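Local coordinates for protein phosphoserine aminotransferase SerC (Cytophaga hutchinsonii ATCC 33406, PDB 3FFR) that probably catalyses the pyridoxal-phosphate-dependent transamination that interconverts phosphoserine and 3-phosphohydroxypyruvate in serine biosynthesis, at residues A70-I78 with F94-A102; I77-K85 with V208-L216. All coordinates share one frame; numbering follows the deposited sequence. Where two conformers were deposited one is given.

Contact 1 (A70-I78 with F94-A102); sequences ATEIWERII and FSKRFYEFA. With SER (serine), chain B.
W74 and F98 stack at the heart of an aromatic cluster between two helices of the large, PLP-binding domain of this aminotransferase. The short helix axes approach to 9.6 Å and cross at -37°. W74 is a knob set among F94, R97, F98 and F101. Its five-membered ring lies in an offset stack on F98, centroids 4.0 Å apart and planes only 10° from parallel. F98 CB adds a CH-pi contact over the same five-membered ring. With CG anti to the backbone N, the F98 ring lies over one face of the indole, W74 CD1 above its centre. F101 meets W74 differently. The benzo edge of the indole points at the face of F101, planes at 87°, with W74 CE3 3.7 Å from F101 CE2. F101 is itself a knob among T71, W74, E75 and I78, and T71 CG2 reaches its edge at F101 CZ. Further down, in the conformer given, I78 CD1 touches both F101 CB, at 3.7 Å, and the backbone N of A102. No hydrogen bond crosses the interface, so the grip is apolar and aromatic. The polar ends turn to other partners: W74 NE1 bonds D167, and T71 OG1 bonds a phosphate oxygen of the PLP-lysine at position 191. F94 links the cluster to the active site. Its ring edge touches W74 CH2, and F94 CZ lies 3.6 Å from CA of the bound serine. On the dimer side, T224 of the second subunit packs on F101, and its OG1 is hydrogen-bonded to E75 OE2. Strand 184-188 lies against I73, I77 and F98, A102 touches strand 85-90, and strand 62-67 meets I73.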
loop_
_atom_site.group_PDB
_atom_site.type_symbol
_atom_site.label_atom_id
_atom_site.label_comp_id
_atom_site.label_asym_id
_atom_site.label_seq_id
_atom_site.Cartn_x
_atom_site.Cartn_y
_atom_site.Cartn_z
ATOM N N ALA A 70 -0.101 5.488 6.772
ATOM C CA ALA A 70 -0.524 5.906 8.127
ATOM C C ALA A 70 -2.031 6.169 8.131
ATOM O O ALA A 70 -2.732 5.913 9.114
ATOM C CB ALA A 70 0.274 7.149 8.644
ATOM N N THR A 71 -2.520 6.649 7.004
ATOM C CA THR A 71 -3.956 6.956 6.857
ATOM C C THR A 71 -4.792 5.667 6.998
ATOM O O THR A 71 -5.821 5.620 7.697
ATOM C CB THR A 71 -4.261 7.678 5.528
ATOM O OG1 THR A 71 -3.486 8.888 5.444
ATOM C CG2 THR A 71 -5.764 8.048 5.396
ATOM N N GLU A 72 -4.282 4.586 6.429
ATOM C CA GLU A 72 -4.924 3.295 6.601
ATOM C C GLU A 72 -4.987 2.937 8.099
ATOM O O GLU A 72 -6.014 2.469 8.599
ATOM C CB GLU A 72 -4.204 2.161 5.869
ATOM C CG GLU A 72 -4.952 0.875 6.104
ATOM C CD GLU A 72 -4.394 -0.413 5.518
ATOM O OE1 GLU A 72 -3.342 -0.410 4.855
ATOM O OE2 GLU A 72 -5.068 -1.463 5.751
ATOM N N ILE A 73 -3.867 3.164 8.782
ATOM C CA ILE A 73 -3.738 2.879 10.211
ATOM C C ILE A 73 -4.787 3.690 11.030
ATOM O O ILE A 73 -5.450 3.136 11.936
ATOM C CB ILE A 73 -2.302 3.022 10.752
ATOM C CG1 ILE A 73 -1.392 1.972 10.103
ATOM C CG2 ILE A 73 -2.305 2.868 12.302
ATOM C CD1 ILE A 73 0.098 2.272 10.272
ATOM N N TRP A 74 -5.010 4.945 10.664
ATOM C CA TRP A 74 -6.090 5.701 11.355
ATOM C C TRP A 74 -7.419 4.911 11.291
ATOM O O TRP A 74 -8.141 4.725 12.256
ATOM C CB TRP A 74 -6.351 7.036 10.706
ATOM C CG TRP A 74 -5.349 8.104 10.924
ATOM C CD1 TRP A 74 -4.388 8.188 11.888
ATOM C CD2 TRP A 74 -5.245 9.310 10.155
ATOM N NE1 TRP A 74 -3.685 9.378 11.762
ATOM C CE2 TRP A 74 -4.195 10.079 10.705
ATOM C CE3 TRP A 74 -5.942 9.810 9.073
ATOM C CZ2 TRP A 74 -3.867 11.337 10.211
ATOM C CZ3 TRP A 74 -5.598 11.030 8.567
ATOM C CH2 TRP A 74 -4.560 11.778 9.116
ATOM N N GLU A 75 -7.770 4.499 10.084
ATOM C CA GLU A 75 -9.012 3.740 9.867
ATOM C C GLU A 75 -9.049 2.441 10.664
ATOM O O GLU A 75 -10.059 2.120 11.324
ATOM C CB GLU A 75 -9.232 3.472 8.375
ATOM C CG GLU A 75 -10.569 2.789 8.082
ATOM C CD GLU A 75 -10.740 2.470 6.614
ATOM O OE1 GLU A 75 -10.200 1.440 6.190
ATOM O OE2 GLU A 75 -11.508 3.177 5.961
ATOM N N ARG A 76 -7.941 1.695 10.612
ATOM C CA ARG A 76 -7.852 0.390 11.278
ATOM C C ARG A 76 -7.905 0.518 12.789
ATOM O O ARG A 76 -8.423 -0.377 13.490
ATOM C CB ARG A 76 -6.613 -0.410 10.858
ATOM C CG ARG A 76 -6.452 -0.650 9.370
ATOM C CD ARG A 76 -7.723 -1.078 8.692
ATOM N NE ARG A 76 -7.486 -1.354 7.253
ATOM C CZ ARG A 76 -8.448 -1.687 6.404
ATOM N NH1 ARG A 76 -9.708 -1.735 6.831
ATOM N NH2 ARG A 76 -8.140 -1.993 5.145
ATOM N N ILE A 77 -7.355 1.606 13.324
ATOM C CA ILE A 77 -7.443 1.852 14.774
ATOM C C ILE A 77 -8.894 1.918 15.227
ATOM O O ILE A 77 -9.310 1.259 16.187
ATOM C CB ILE A 77 -6.693 3.154 15.222
ATOM C CG1 ILE A 77 -5.179 2.893 15.179
ATOM C CG2 ILE A 77 -7.164 3.632 16.632
ATOM C CD1 ILE A 77 -4.301 4.170 15.235
ATOM N N ILE A 78 -9.689 2.688 14.493
ATOM C CA ILE A 78 -11.095 2.877 14.880
ATOM C C ILE A 78 -11.888 1.588 14.655
ATOM O O ILE A 78 -12.687 1.154 15.516
ATOM C CB ILE A 78 -11.711 4.104 14.178
ATOM C CG1 ILE A 78 -10.931 5.372 14.544
ATOM C CG2 ILE A 78 -13.181 4.285 14.590
ATOM C CD1 ILE A 78 -11.193 6.545 13.584
ATOM N N PHE A 94 -3.916 17.189 10.233
ATOM C CA PHE A 94 -3.790 15.719 10.352
ATOM C C PHE A 94 -4.587 15.188 11.540
ATOM O O PHE A 94 -5.383 14.254 11.391
ATOM C CB PHE A 94 -2.333 15.302 10.372
ATOM C CG PHE A 94 -1.673 15.570 9.064
ATOM C CD1 PHE A 94 -1.831 14.688 8.019
ATOM C CD2 PHE A 94 -1.008 16.749 8.841
ATOM C CE1 PHE A 94 -1.252 14.950 6.784
ATOM C CE2 PHE A 94 -0.450 17.045 7.616
ATOM C CZ PHE A 94 -0.552 16.146 6.582
ATOM N N SER A 95 -4.417 15.822 12.692
ATOM C CA SER A 95 -5.158 15.412 13.899
ATOM C C SER A 95 -6.669 15.593 13.685
ATOM O O SER A 95 -7.478 14.776 14.131
ATOM C CB SER A 95 -4.643 16.110 15.161
ATOM O OG SER A 95 -4.619 17.514 15.016
ATOM N N LYS A 96 -7.032 16.623 12.927
ATOM C CA LYS A 96 -8.452 16.861 12.594
ATOM C C LYS A 96 -9.044 15.748 11.710
ATOM O O LYS A 96 -10.161 15.261 11.924
ATOM C CB LYS A 96 -8.631 18.199 11.900
ATOM C CG LYS A 96 -10.053 18.516 11.416
ATOM C CD LYS A 96 -10.037 19.933 10.770
ATOM C CE LYS A 96 -11.340 20.368 10.125
ATOM N NZ LYS A 96 -11.506 19.757 8.755
ATOM N N ARG A 97 -8.270 15.332 10.719
ATOM C CA ARG A 97 -8.742 14.306 9.759
ATOM C C ARG A 97 -8.977 12.981 10.491
ATOM O O ARG A 97 -10.005 12.306 10.260
ATOM C CB ARG A 97 -7.789 14.131 8.573
ATOM C CG ARG A 97 -8.417 13.301 7.426
ATOM C CD ARG A 97 -9.460 14.070 6.572
ATOM N NE ARG A 97 -10.181 13.144 5.694
ATOM C CZ ARG A 97 -11.409 12.690 5.957
ATOM N NH1 ARG A 97 -12.084 13.181 6.977
ATOM N NH2 ARG A 97 -11.989 11.795 5.150
ATOM N N PHE A 98 -8.056 12.639 11.397
ATOM C CA PHE A 98 -8.166 11.391 12.212
ATOM C C PHE A 98 -9.428 11.453 13.044
ATOM O O PHE A 98 -10.224 10.527 13.078
ATOM C CB PHE A 98 -6.871 11.219 13.033
ATOM C CG PHE A 98 -6.764 9.948 13.806
ATOM C CD1 PHE A 98 -7.583 8.860 13.550
ATOM C CD2 PHE A 98 -5.708 9.809 14.697
ATOM C CE1 PHE A 98 -7.415 7.679 14.265
ATOM C CE2 PHE A 98 -5.540 8.615 15.402
ATOM C CZ PHE A 98 -6.379 7.577 15.179
ATOM N N TYR A 99 -9.653 12.596 13.675
ATOM C CA TYR A 99 -10.870 12.804 14.450
ATOM C C TYR A 99 -12.102 12.601 13.573
ATOM O O TYR A 99 -13.072 11.956 13.982
ATOM C CB TYR A 99 -10.844 14.227 15.060
ATOM C CG TYR A 99 -12.194 14.810 15.432
ATOM C CD1 TYR A 99 -12.858 14.389 16.564
ATOM C CD2 TYR A 99 -12.774 15.793 14.654
ATOM C CE1 TYR A 99 -14.076 14.920 16.906
ATOM C CE2 TYR A 99 -13.994 16.317 14.970
ATOM C CZ TYR A 99 -14.637 15.895 16.106
ATOM O OH TYR A 99 -15.866 16.444 16.426
ATOM N N GLU A 100 -12.052 13.149 12.362
ATOM C CA GLU A 100 -13.190 13.038 11.425
ATOM C C GLU A 100 -13.493 11.604 10.990
ATOM O O GLU A 100 -14.642 11.216 10.772
ATOM C CB GLU A 100 -12.950 13.906 10.180
ATOM C CG GLU A 100 -13.071 15.388 10.482
ATOM C CD GLU A 100 -12.612 16.284 9.350
ATOM O OE1 GLU A 100 -11.988 15.788 8.396
ATOM O OE2 GLU A 100 -12.839 17.516 9.459
ATOM N N PHE A 101 -12.445 10.805 10.894
ATOM C CA PHE A 101 -12.628 9.376 10.536
ATOM C C PHE A 101 -13.555 8.686 11.526
ATOM O O PHE A 101 -14.321 7.790 11.165
ATOM C CB PHE A 101 -11.286 8.614 10.539
ATOM C CG PHE A 101 -10.500 8.726 9.277
ATOM C CD1 PHE A 101 -10.613 9.828 8.429
ATOM C CD2 PHE A 101 -9.593 7.715 8.943
ATOM C CE1 PHE A 101 -9.864 9.921 7.260
ATOM C CE2 PHE A 101 -8.831 7.809 7.799
ATOM C CZ PHE A 101 -8.952 8.913 6.969
ATOM N N ALA A 102 -13.460 9.046 12.800
ATOM C CA ALA A 102 -14.284 8.363 13.802
ATOM C C ALA A 102 -15.775 8.514 13.440
ATOM O O ALA A 102 -16.528 7.541 13.395
ATOM C CB ALA A 102 -13.994 8.890 15.249
HETATM N N SER B . -1.275 14.018 2.352
HETATM C CA SER B . -0.991 15.259 3.098
HETATM C C SER B . -1.899 16.306 2.550
HETATM O O SER B . -3.001 16.383 3.090
HETATM C CB SER B . 0.497 15.683 3.065
HETATM O OG SER B . 1.387 14.669 3.617
HETATM O OXT SER B . -1.617 17.029 1.599
#

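Contact 2 (I77-K85 with V208-L216); sequences IIQNCVEKK and VIEKSKALL
K211 of helix 206-217 reaches across to the last turn of helix 70-81. Its CB points toward that helix end. CG is anti to the backbone N (chi1 174°) and comes within 3.7 Å of C81 O. The chain then bends at chi2, so CD and CE stay beside the same carbonyl, CE at 3.5 Å. A second bend at chi4 brings NZ to C81 O at 2.8 Å. The ammonium sits above the carbonyl plane, 39° out of it. NZ also forms a salt bridge with E132, whose carboxylate binds the backbone N of E83 and K84. With K211 replaced by an alanine, C81 O is likely to lose this donor and E132 its positive partner. Beyond the lysine, L215 and S212 meet the same helix end and the turn after it. L215 CD1 lies 3.5 Å from N80 O, and L215 CD2 meets E83 CB at 3.8 Å. The backbones come nearest at N80 and S212, where S212 CA makes a CA-H...O contact of 3.2 Å with N80 O. That oxygen is buried without a conventional hydrogen-bond partner. At the other end C81 SG touches V208 CG1. V82 is the first residue to leave helical angles. The two helices thus meet where helix 70-81 ends, beside L163 of strand 163-167, which both C81 and K211 touch, in the large domain of a fold-type I PLP enzyme.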
loop_
_atom_site.group_PDB
_atom_site.type_symbol
_atom_site.label_atom_id
_atom_site.label_comp_id
_atom_site.label_asym_id
_atom_site.label_seq_id
_atom_site.Cartn_x
_atom_site.Cartn_y
_atom_site.Cartn_z
ATOM N N ILE A 77 -7.355 1.606 13.324
ATOM C CA ILE A 77 -7.443 1.852 14.774
ATOM C C ILE A 77 -8.894 1.918 15.227
ATOM O O ILE A 77 -9.310 1.259 16.187
ATOM C CB ILE A 77 -6.693 3.154 15.222
ATOM C CG1 ILE A 77 -5.179 2.893 15.179
ATOM C CG2 ILE A 77 -7.164 3.632 16.632
ATOM C CD1 ILE A 77 -4.301 4.170 15.235
ATOM N N ILE A 78 -9.689 2.688 14.493
ATOM C CA ILE A 78 -11.095 2.877 14.880
ATOM C C ILE A 78 -11.888 1.588 14.655
ATOM O O ILE A 78 -12.687 1.154 15.516
ATOM C CB ILE A 78 -11.711 4.104 14.178
ATOM C CG1 ILE A 78 -10.931 5.372 14.544
ATOM C CG2 ILE A 78 -13.181 4.285 14.590
ATOM C CD1 ILE A 78 -11.193 6.545 13.584
ATOM N N GLN A 79 -11.647 0.936 13.530
ATOM C CA GLN A 79 -12.369 -0.326 13.259
ATOM C C GLN A 79 -12.099 -1.440 14.221
ATOM O O GLN A 79 -13.004 -2.210 14.589
ATOM C CB GLN A 79 -12.070 -0.840 11.839
ATOM C CG GLN A 79 -12.604 0.085 10.738
ATOM C CD GLN A 79 -12.078 -0.275 9.344
ATOM O OE1 GLN A 79 -11.021 -0.893 9.206
ATOM N NE2 GLN A 79 -12.823 0.108 8.306
ATOM N N ASN A 80 -10.842 -1.554 14.618
ATOM C CA ASN A 80 -10.410 -2.627 15.522
ATOM C C ASN A 80 -10.571 -2.367 16.998
ATOM O O ASN A 80 -10.675 -3.302 17.780
ATOM C CB ASN A 80 -8.945 -2.957 15.285
ATOM C CG ASN A 80 -8.723 -3.830 14.047
ATOM O OD1 ASN A 80 -8.783 -5.087 14.122
ATOM N ND2 ASN A 80 -8.385 -3.173 12.911
ATOM N N CYS A 81 -10.658 -1.095 17.375
ATOM C CA CYS A 81 -10.555 -0.752 18.778
ATOM C C CYS A 81 -11.600 0.157 19.400
ATOM O O CYS A 81 -11.545 0.424 20.585
ATOM C CB CYS A 81 -9.189 -0.141 19.062
ATOM S SG CYS A 81 -7.759 -1.148 18.524
ATOM N N VAL A 82 -12.562 0.599 18.613
ATOM C CA VAL A 82 -13.585 1.497 19.126
ATOM C C VAL A 82 -14.978 0.987 18.825
ATOM O O VAL A 82 -15.365 0.851 17.677
ATOM C CB VAL A 82 -13.480 2.944 18.542
ATOM C CG1 VAL A 82 -14.550 3.875 19.236
ATOM C CG2 VAL A 82 -12.039 3.526 18.693
ATOM N N GLU A 83 -15.713 0.694 19.877
ATOM C CA GLU A 83 -17.095 0.261 19.713
ATOM C C GLU A 83 -17.997 1.475 19.521
ATOM O O GLU A 83 -18.825 1.520 18.595
ATOM C CB GLU A 83 -17.588 -0.547 20.926
ATOM C CG GLU A 83 -18.983 -1.129 20.684
ATOM C CD GLU A 83 -19.441 -2.069 21.799
ATOM O OE1 GLU A 83 -18.719 -2.213 22.788
ATOM O OE2 GLU A 83 -20.521 -2.664 21.674
ATOM N N LYS A 84 -17.828 2.459 20.386
ATOM C CA LYS A 84 -18.705 3.630 20.410
ATOM C C LYS A 84 -18.025 4.996 20.388
ATOM O O LYS A 84 -18.366 5.861 19.581
ATOM C CB LYS A 84 -19.587 3.546 21.664
ATOM C CG LYS A 84 -20.434 2.278 21.728
ATOM C CD LYS A 84 -21.330 2.206 22.936
ATOM C CE LYS A 84 -22.160 0.936 22.894
ATOM N NZ LYS A 84 -22.879 0.820 21.576
ATOM N N LYS A 85 -17.062 5.181 21.293
ATOM C CA LYS A 85 -16.442 6.498 21.488
ATOM C C LYS A 85 -14.942 6.555 21.584
ATOM O O LYS A 85 -14.295 5.731 22.215
ATOM C CB LYS A 85 -16.976 7.118 22.793
ATOM C CG LYS A 85 -18.511 7.211 22.943
ATOM C CD LYS A 85 -18.913 8.118 24.092
ATOM C CE LYS A 85 -20.417 8.197 24.212
ATOM N NZ LYS A 85 -20.841 9.184 25.254
ATOM N N VAL A 208 -4.095 -3.401 23.189
ATOM C CA VAL A 208 -4.717 -3.058 21.926
ATOM C C VAL A 208 -5.241 -4.338 21.246
ATOM O O VAL A 208 -6.391 -4.405 20.801
ATOM C CB VAL A 208 -3.731 -2.308 20.992
ATOM C CG1 VAL A 208 -4.401 -2.010 19.651
ATOM C CG2 VAL A 208 -3.279 -0.959 21.641
ATOM N N ILE A 209 -4.388 -5.354 21.223
ATOM C CA ILE A 209 -4.710 -6.659 20.607
ATOM C C ILE A 209 -5.946 -7.240 21.299
ATOM O O ILE A 209 -6.906 -7.672 20.672
ATOM C CB ILE A 209 -3.499 -7.624 20.707
ATOM C CG1 ILE A 209 -2.341 -7.101 19.797
ATOM C CG2 ILE A 209 -3.905 -9.062 20.310
ATOM C CD1 ILE A 209 -0.958 -7.646 20.160
ATOM N N GLU A 210 -5.935 -7.201 22.616
ATOM C CA GLU A 210 -7.048 -7.794 23.377
ATOM C C GLU A 210 -8.352 -7.064 23.152
ATOM O O GLU A 210 -9.425 -7.678 23.110
ATOM C CB GLU A 210 -6.732 -7.896 24.860
ATOM C CG GLU A 210 -5.713 -9.000 25.115
ATOM C CD GLU A 210 -6.093 -10.386 24.478
ATOM O OE1 GLU A 210 -7.269 -10.851 24.616
ATOM O OE2 GLU A 210 -5.185 -11.029 23.869
ATOM N N LYS A 211 -8.269 -5.759 22.961
ATOM C CA LYS A 211 -9.501 -4.991 22.717
ATOM C C LYS A 211 -10.123 -5.441 21.387
ATOM O O LYS A 211 -11.336 -5.626 21.282
ATOM C CB LYS A 211 -9.244 -3.464 22.735
ATOM C CG LYS A 211 -10.471 -2.616 22.352
ATOM C CD LYS A 211 -11.628 -2.706 23.360
ATOM C CE LYS A 211 -12.836 -1.858 22.943
ATOM N NZ LYS A 211 -12.590 -0.411 23.056
ATOM N N SER A 212 -9.291 -5.623 20.368
ATOM C CA SER A 212 -9.804 -6.045 19.065
ATOM C C SER A 212 -10.485 -7.411 19.153
ATOM O O SER A 212 -11.565 -7.663 18.559
ATOM C CB SER A 212 -8.719 -5.997 17.970
ATOM O OG SER A 212 -7.797 -7.051 18.084
ATOM N N LYS A 213 -9.852 -8.306 19.893
ATOM C CA LYS A 213 -10.405 -9.650 20.100
ATOM C C LYS A 213 -11.739 -9.596 20.856
ATOM O O LYS A 213 -12.677 -10.358 20.551
ATOM C CB LYS A 213 -9.392 -10.554 20.814
ATOM C CG LYS A 213 -8.226 -10.904 19.902
ATOM C CD LYS A 213 -7.027 -11.457 20.623
ATOM C CE LYS A 213 -7.258 -12.762 21.212
ATOM N NZ LYS A 213 -6.011 -13.108 21.969
ATOM N N ALA A 214 -11.825 -8.700 21.827
ATOM C CA ALA A 214 -13.075 -8.513 22.602
ATOM C C ALA A 214 -14.226 -8.007 21.714
ATOM O O ALA A 214 -15.371 -8.438 21.833
ATOM C CB ALA A 214 -12.852 -7.553 23.797
ATOM N N LEU A 215 -13.923 -7.078 20.819
ATOM C CA LEU A 215 -14.964 -6.542 19.912
ATOM C C LEU A 215 -15.441 -7.596 18.937
ATOM O O LEU A 215 -16.634 -7.745 18.691
ATOM C CB LEU A 215 -14.454 -5.356 19.107
ATOM C CG LEU A 215 -14.302 -4.092 19.904
ATOM C CD1 LEU A 215 -13.912 -2.954 18.930
ATOM C CD2 LEU A 215 -15.617 -3.791 20.649
ATOM N N LEU A 216 -14.491 -8.361 18.424
ATOM C CA LEU A 216 -14.818 -9.443 17.484
ATOM C C LEU A 216 -15.705 -10.462 18.204
ATOM O O LEU A 216 -16.670 -10.957 17.644
ATOM C CB LEU A 216 -13.555 -10.122 16.922
ATOM C CG LEU A 216 -13.793 -11.212 15.857
ATOM C CD1 LEU A 216 -14.507 -10.662 14.669
ATOM C CD2 LEU A 216 -12.497 -11.868 15.447
#

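How the contacts relate
From the N terminus, strand 62-67 leads into helix 70-81, which serves both contacts. Its earlier turns enter contact 1, and its last turn with the following loop enters contact 2; I77 and I78 belong to both segments. The chain then runs through strand 85-90 into helix 93-104, and contact 1 closes this short loop of 15 residues. Contact 2 closes a far longer one, of 122 residues, which passes through most of the seven-stranded sheet before helix 206-217. The two cross, since their segments alternate along the chain. Together they hold helix 70-81 to a sequence neighbour and to a distant helix, with centres about 14 Å apart.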